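Local coordinates for protein oxidoreductase, Gfo/Idh/MocA family (Vibrio cholerae, PDB 1XEA) that probably acts as an NAD(P)-dependent oxidoreductase of the Gfo/Idh/MocA family, with a nucleotide-binding Rossmann domain, at residues Q15-P20 against P261-K266. Sequence-based numbering, arbitrary orientation.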
loop_
_atom_site.group_PDB
_atom_site.type_symbol
_atom_site.label_atom_id
_atom_site.label_comp_id
_atom_site.label_asym_id
_atom_site.label_seq_id
_atom_site.Cartn_x
_atom_site.Cartn_y
_atom_site.Cartn_z
ATOM N N GLN A 15 28.938 -3.034 17.079
ATOM C CA GLN A 15 29.349 -1.996 16.158
ATOM C C GLN A 15 28.195 -1.374 15.394
ATOM O O GLN A 15 28.250 -0.196 15.066
ATOM C CB GLN A 15 30.376 -2.548 15.187
ATOM C CG GLN A 15 31.679 -2.863 15.844
ATOM C CD GLN A 15 32.648 -3.479 14.874
ATOM O OE1 GLN A 15 32.936 -2.909 13.820
ATOM N NE2 GLN A 15 33.156 -4.655 15.216
ATOM N N LYS A 16 27.144 -2.146 15.130
ATOM C CA LYS A 16 26.000 -1.633 14.380
ATOM C C LYS A 16 24.958 -0.842 15.174
ATOM O O LYS A 16 24.372 0.105 14.651
ATOM C CB LYS A 16 25.275 -2.772 13.658
ATOM C CG LYS A 16 25.844 -3.162 12.312
ATOM C CD LYS A 16 24.873 -4.085 11.576
ATOM C CE LYS A 16 25.380 -4.493 10.182
ATOM N NZ LYS A 16 24.393 -5.374 9.456
ATOM N N ALA A 17 24.720 -1.210 16.426
ATOM C CA ALA A 17 23.699 -0.514 17.197
ATOM C C ALA A 17 24.158 0.082 18.513
ATOM O O ALA A 17 24.113 1.297 18.714
ATOM C CB ALA A 17 22.526 -1.459 17.451
ATOM N N TYR A 18 24.590 -0.783 19.420
ATOM C CA TYR A 18 25.015 -0.342 20.742
ATOM C C TYR A 18 26.077 0.756 20.758
ATOM O O TYR A 18 25.821 1.874 21.214
ATOM C CB TYR A 18 25.476 -1.549 21.549
ATOM C CG TYR A 18 24.353 -2.509 21.835
ATOM C CD1 TYR A 18 24.329 -3.766 21.255
ATOM C CD2 TYR A 18 23.323 -2.166 22.711
ATOM C CE1 TYR A 18 23.310 -4.668 21.545
ATOM C CE2 TYR A 18 22.296 -3.060 23.012
ATOM C CZ TYR A 18 22.299 -4.312 22.428
ATOM O OH TYR A 18 21.315 -5.226 22.746
ATOM N N LEU A 19 27.261 0.442 20.256
ATOM C CA LEU A 19 28.340 1.416 20.235
ATOM C C LEU A 19 27.890 2.768 19.677
ATOM O O LEU A 19 28.053 3.801 20.334
ATOM C CB LEU A 19 29.517 0.878 19.426
ATOM C CG LEU A 19 30.880 1.117 20.068
ATOM C CD1 LEU A 19 31.952 0.643 19.108
ATOM C CD2 LEU A 19 31.071 2.587 20.394
ATOM N N PRO A 20 27.301 2.780 18.467
ATOM C CA PRO A 20 26.864 4.062 17.917
ATOM C C PRO A 20 25.847 4.809 18.779
ATOM O O PRO A 20 25.844 6.040 18.817
ATOM C CB PRO A 20 26.324 3.681 16.537
ATOM C CG PRO A 20 25.917 2.262 16.690
ATOM C CD PRO A 20 27.016 1.685 17.521
ATOM N N PRO A 261 15.836 8.702 14.341
ATOM C CA PRO A 261 16.962 7.856 13.934
ATOM C C PRO A 261 16.583 6.382 13.785
ATOM O O PRO A 261 15.740 5.877 14.517
ATOM C CB PRO A 261 18.015 8.118 15.021
ATOM C CG PRO A 261 17.220 8.626 16.176
ATOM C CD PRO A 261 16.169 9.479 15.542
HETATM N N MSE A 262 17.199 5.719 12.809
HETATM C CA MSE A 262 16.940 4.316 12.506
HETATM C C MSE A 262 17.083 3.414 13.717
HETATM O O MSE A 262 16.193 2.614 14.010
HETATM C CB MSE A 262 17.879 3.859 11.385
HETATM C CG MSE A 262 17.753 2.410 10.941
HETATM SE SE MSE A 262 18.813 1.186 11.979
HETATM C CE MSE A 262 20.564 1.822 11.474
ATOM N N LEU A 263 18.196 3.525 14.429
ATOM C CA LEU A 263 18.372 2.673 15.597
ATOM C C LEU A 263 17.249 2.907 16.610
ATOM O O LEU A 263 16.744 1.954 17.215
ATOM C CB LEU A 263 19.750 2.905 16.240
ATOM C CG LEU A 263 20.960 2.278 15.506
ATOM C CD1 LEU A 263 22.238 2.548 16.305
ATOM C CD2 LEU A 263 20.758 0.762 15.332
ATOM N N ALA A 264 16.841 4.168 16.772
ATOM C CA ALA A 264 15.773 4.530 17.712
ATOM C C ALA A 264 14.465 3.865 17.349
ATOM O O ALA A 264 13.720 3.390 18.223
ATOM C CB ALA A 264 15.581 6.032 17.738
ATOM N N SER A 265 14.175 3.845 16.054
ATOM C CA SER A 265 12.939 3.223 15.603
ATOM C C SER A 265 12.984 1.731 15.953
ATOM O O SER A 265 11.946 1.120 16.218
ATOM C CB SER A 265 12.757 3.401 14.104
ATOM O OG SER A 265 13.429 2.388 13.408
ATOM N N LYS A 266 14.186 1.151 15.962
ATOM C CA LYS A 266 14.326 -0.255 16.310
ATOM C C LYS A 266 14.382 -0.443 17.818
ATOM O O LYS A 266 14.812 -1.485 18.318
ATOM C CB LYS A 266 15.569 -0.855 15.675
ATOM C CG LYS A 266 15.542 -0.875 14.166
ATOM C CD LYS A 266 16.493 -1.948 13.620
ATOM C CE LYS A 266 16.695 -1.766 12.135
ATOM N NZ LYS A 266 15.416 -1.715 11.406
#
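Leu-263 carries nearly the whole contact, its two methyls meeting one turn of helix 12-22. The tight part is centred on Ala-17: Leu-263 CD2 meets Ala-17 CB at 3.5 Å, while Leu-263 CD1 lies 3.5 Å from Ala-17 CA. CD1 also lies 3.6 Å from the backbone O of Lys-16 and reaches the ring of Pro-20 at its CG, 3.7 Å away, where the two side chains cross at about a right angle. In Leu-263, CG stands anti to the carbonyl carbon (chi1 -76°), and chi2 of -178° sets CD1 anti to CA, extending this methyl toward helix 12-22; Ala-17 CA and Leu-263 CA stand 6.4 Å apart. The junction is wholly apolar between side chains and small, 133 Å² over both surfaces. On its loose side the exposed Lys-16 side chain leads away, approaching closest with Lys-16 CB, 6.0 Å from Leu-263 CD2. Trp-259 of the second subunit makes a cation-pi contact with Lys-16; it also packs on Ala-17 and Leu-263. At the end of helix 262-265, Ser-265 OG hydrogen-bonds in the carbonyl plane to Met-262 O at 2.8 Å, and Lys-266 N, just past the helix, uses the same acceptor. The contact thus joins a short helix far along the sequence, beside a subunit interface, to the first helix of the Rossmann fold, whose N-terminal approach carries a GxGxxA-type pattern consistent with dinucleotide binding.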